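Local structure of aminoglycoside 6-N-acetyltransferase type Ib11 (Salmonella typhimurium, 2PRB) at residues 102-107 and 139-144. The protein probably catalyses transfer of an acetyl group from acetyl-CoA to the 6'-amino group of aminoglycosides such as kanamycin B, conferring antibiotic resistance. The protein carries 2 engineered substitutions. Numbering follows the deposited sequence.
Engineered in segment 102-107: Gln106 (natural residue Leu), Leu107 (natural residue Ser). With COA (coenzyme A), chain B.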
loop_
_atom_site.group_PDB
_atom_site.type_symbol
_atom_site.label_atom_id
_atom_site.label_comp_id
_atom_site.label_asym_id
_atom_site.label_seq_id
_atom_site.Cartn_x
_atom_site.Cartn_y
_atom_site.Cartn_z
ATOM N N ARG A 102 -2.953 -4.453 9.902
ATOM C CA ARG A 102 -2.416 -4.524 8.546
ATOM C C ARG A 102 -1.977 -3.136 8.105
ATOM O O ARG A 102 -2.625 -2.147 8.434
ATOM C CB ARG A 102 -3.461 -5.043 7.555
ATOM C CG ARG A 102 -3.975 -6.454 7.826
ATOM C CD ARG A 102 -2.933 -7.531 7.527
ATOM N NE ARG A 102 -3.431 -8.859 7.905
ATOM C CZ ARG A 102 -3.361 -9.372 9.132
ATOM N NH1 ARG A 102 -2.801 -8.685 10.123
ATOM N NH2 ARG A 102 -3.850 -10.585 9.371
ATOM N N GLY A 103 -0.878 -3.071 7.367
ATOM C CA GLY A 103 -0.455 -1.825 6.738
ATOM C C GLY A 103 -0.592 -1.921 5.233
ATOM O O GLY A 103 -0.607 -3.021 4.675
ATOM N N ILE A 104 -0.704 -0.772 4.570
ATOM C CA ILE A 104 -0.806 -0.754 3.109
ATOM C C ILE A 104 0.125 0.268 2.468
ATOM O O ILE A 104 0.511 1.258 3.095
ATOM C CB ILE A 104 -2.264 -0.517 2.599
ATOM C CG1 ILE A 104 -2.811 0.836 3.081
ATOM C CG2 ILE A 104 -3.179 -1.681 2.995
ATOM C CD1 ILE A 104 -4.077 1.290 2.361
ATOM N N ASP A 105 0.482 -0.006 1.216
ATOM C CA ASP A 105 1.218 0.912 0.358
ATOM C C ASP A 105 0.701 0.712 -1.057
ATOM O O ASP A 105 0.268 -0.387 -1.407
ATOM C CB ASP A 105 2.718 0.617 0.407
ATOM C CG ASP A 105 3.367 1.089 1.691
ATOM O OD1 ASP A 105 3.416 2.316 1.926
ATOM O OD2 ASP A 105 3.846 0.232 2.460
ATOM N N GLN A 106 0.731 1.764 -1.873
ATOM C CA GLN A 106 0.225 1.651 -3.243
ATOM C C GLN A 106 0.727 2.752 -4.166
ATOM O O GLN A 106 1.193 3.797 -3.711
ATOM C CB GLN A 106 -1.315 1.582 -3.270
ATOM C CG GLN A 106 -2.047 2.894 -2.971
ATOM C CD GLN A 106 -1.758 3.432 -1.587
ATOM O OE1 GLN A 106 -1.310 4.572 -1.438
ATOM N NE2 GLN A 106 -1.995 2.614 -0.565
ATOM N N LEU A 107 0.618 2.495 -5.466
ATOM C CA LEU A 107 1.019 3.444 -6.495
ATOM C C LEU A 107 0.131 3.284 -7.727
ATOM O O LEU A 107 -0.356 2.186 -8.009
ATOM C CB LEU A 107 2.495 3.234 -6.870
ATOM C CG LEU A 107 2.925 1.909 -7.521
ATOM C CD1 LEU A 107 2.792 1.959 -9.048
ATOM C CD2 LEU A 107 4.352 1.568 -7.127
ATOM N N ILE A 139 -6.420 -1.014 9.892
ATOM C CA ILE A 139 -5.481 -0.770 8.792
ATOM C C ILE A 139 -4.684 0.496 9.089
ATOM O O ILE A 139 -5.243 1.480 9.565
ATOM C CB ILE A 139 -6.186 -0.602 7.409
ATOM C CG1 ILE A 139 -7.369 -1.570 7.247
ATOM C CG2 ILE A 139 -5.179 -0.745 6.265
ATOM C CD1 ILE A 139 -7.013 -3.038 7.250
ATOM N N GLN A 140 -3.384 0.451 8.812
ATOM C CA GLN A 140 -2.506 1.612 8.965
ATOM C C GLN A 140 -1.866 1.994 7.636
ATOM O O GLN A 140 -1.726 1.160 6.732
ATOM C CB GLN A 140 -1.406 1.333 9.996
ATOM C CG GLN A 140 -0.408 0.262 9.556
ATOM C CD GLN A 140 0.745 0.057 10.519
ATOM O OE1 GLN A 140 1.893 -0.137 10.102
ATOM N NE2 GLN A 140 0.450 0.080 11.805
ATOM N N THR A 141 -1.496 3.265 7.516
ATOM C CA THR A 141 -0.600 3.695 6.447
ATOM C C THR A 141 0.440 4.662 7.009
ATOM O O THR A 141 0.234 5.249 8.071
ATOM C CB THR A 141 -1.326 4.339 5.252
ATOM O OG1 THR A 141 -2.623 3.750 5.071
ATOM C CG2 THR A 141 -0.508 4.098 4.014
ATOM N N ASP A 142 1.554 4.817 6.292
ATOM C CA ASP A 142 2.656 5.667 6.753
ATOM C C ASP A 142 3.254 6.546 5.641
ATOM O O ASP A 142 4.438 6.406 5.308
ATOM C CB ASP A 142 3.745 4.820 7.432
ATOM C CG ASP A 142 4.460 3.875 6.466
ATOM O OD1 ASP A 142 3.842 3.405 5.487
ATOM O OD2 ASP A 142 5.658 3.602 6.693
ATOM N N PRO A 143 2.444 7.458 5.067
ATOM C CA PRO A 143 3.008 8.363 4.064
ATOM C C PRO A 143 3.991 9.327 4.719
ATOM O O PRO A 143 3.853 9.634 5.907
ATOM C CB PRO A 143 1.782 9.121 3.546
ATOM C CG PRO A 143 0.803 9.070 4.679
ATOM C CD PRO A 143 1.011 7.723 5.302
ATOM N N SER A 144 4.989 9.781 3.962
ATOM C CA SER A 144 5.932 10.769 4.477
ATOM C C SER A 144 5.204 12.107 4.641
ATOM O O SER A 144 4.224 12.364 3.935
ATOM C CB SER A 144 7.137 10.917 3.543
ATOM O OG SER A 144 6.785 11.608 2.361
HETATM N N1A COA B . -1.554 19.197 -1.009
HETATM C C2A COA B . -2.817 18.896 -0.530
HETATM N N3A COA B . -3.666 18.103 -1.284
HETATM C C4A COA B . -3.267 17.620 -2.492
HETATM C C5A COA B . -2.000 17.909 -2.988
HETATM C C6A COA B . -1.138 18.707 -2.237
HETATM N N6A COA B . 0.125 18.877 -2.618
HETATM N N7A COA B . -1.879 17.303 -4.191
HETATM C C8A COA B . -3.028 16.641 -4.464
HETATM N N9A COA B . -3.898 16.830 -3.420
HETATM C C1B COA B . -5.193 16.161 -3.188
HETATM C C2B COA B . -6.188 16.343 -4.323
HETATM O O2B COA B . -6.845 17.584 -4.223
HETATM C C3B COA B . -7.126 15.168 -4.114
HETATM O O3B COA B . -8.141 15.494 -3.191
HETATM P P3B COA B . -9.581 16.085 -3.608
HETATM O O7A COA B . -10.400 14.981 -4.230
HETATM O O8A COA B . -9.427 17.220 -4.593
HETATM O O9A COA B . -10.267 16.592 -2.361
HETATM C C4B COA B . -6.246 14.114 -3.451
HETATM O O4B COA B . -5.056 14.763 -3.034
HETATM C C5B COA B . -5.902 12.964 -4.387
HETATM O O5B COA B . -6.953 12.024 -4.430
HETATM P P1A COA B . -6.920 10.892 -5.575
HETATM O O1A COA B . -7.215 11.513 -6.918
HETATM O O2A COA B . -7.864 9.753 -5.268
HETATM O O3A COA B . -5.388 10.404 -5.483
HETATM P P2A COA B . -4.640 9.608 -6.661
HETATM O O4A COA B . -5.649 9.035 -7.625
HETATM O O5A COA B . -3.630 10.488 -7.358
HETATM O O6A COA B . -3.906 8.421 -5.859
HETATM C CBP COA B . -1.693 8.007 -4.952
HETATM C CCP COA B . -3.047 8.698 -4.768
HETATM C CDP COA B . -0.832 8.327 -3.730
HETATM C CEP COA B . -1.929 6.496 -5.007
HETATM C CAP COA B . -1.036 8.503 -6.252
HETATM O OAP COA B . -1.020 9.916 -6.333
HETATM C C9P COA B . 0.339 7.934 -6.501
HETATM O O9P COA B . 0.464 6.649 -7.056
HETATM N N8P COA B . 1.392 8.690 -6.184
HETATM C C7P COA B . 2.761 8.324 -6.517
HETATM C C6P COA B . 3.335 7.227 -5.617
HETATM C C5P COA B . 3.021 7.472 -4.154
HETATM O O5P COA B . 3.095 8.612 -3.667
HETATM N N4P COA B . 2.671 6.402 -3.440
HETATM C C3P COA B . 2.199 6.509 -2.070
HETATM C C2P COA B . 3.344 6.584 -1.067
HETATM S S1P COA B . 2.748 6.623 0.643
HETATM O O HOH W 1 1.976 1.506 5.563
HETATM O O HOH W 2 4.662 4.237 3.084
HETATM O O HOH W 3 5.311 1.078 4.869
#
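Arg102 and Gly103 pair with Ile139 and Gln140 as parallel neighbours, the two strands of the beta-alpha-beta crossover of the GNAT fold, with helix 118-131 as the connection. Gln140 N gives its hydrogen to Arg102 O at 2.7 Å and Ile104 N gives its own to Gln140 O at 3.1 Å. No further bridge follows: the short axes diverge by 42°, opening the V-shaped splay where GNAT enzymes seat the pantetheine arm. There the weak bond from coenzyme A N4P to the backbone O of Gln106 (an engineered residue) continues the edge of strand 101-108, and Pro143 CB lies 3.9 Å from the thiol sulfur S1P.

On the face under helix 118-131, Ile104 turns CG2 beside its backbone N and brings it to Ile139 CG2 at 3.9 Å; Leu130 touches both isoleucines. CG1 of Ile104, lodged between N and the carbonyl carbon, leans instead on Thr141 OG1, a buried hydroxyl with no polar partner in the model. The other branch of Thr141, CG2, sits 3.2 Å from Ile104 O.

On the opposite face Gln140 packs CG at 3.5 Å on CA of Gly103, which has no side chain, and its chain, extended beyond CG (chi2 175°), carries OE1 to a hydrogen bond with Tyr83 OH. Farther along, where the strands have parted, Asp105 OD1 comes within 3.7 Å of Asp142 OD1, the carboxylate planes 56° apart. Two waters join the carboxylates, one through Asp105 OD1 and one through Asp105 OD2, which probably eases their repulsion; a third joins Asp142 OD1 to Ile104 O, 2.9 Å from the latter.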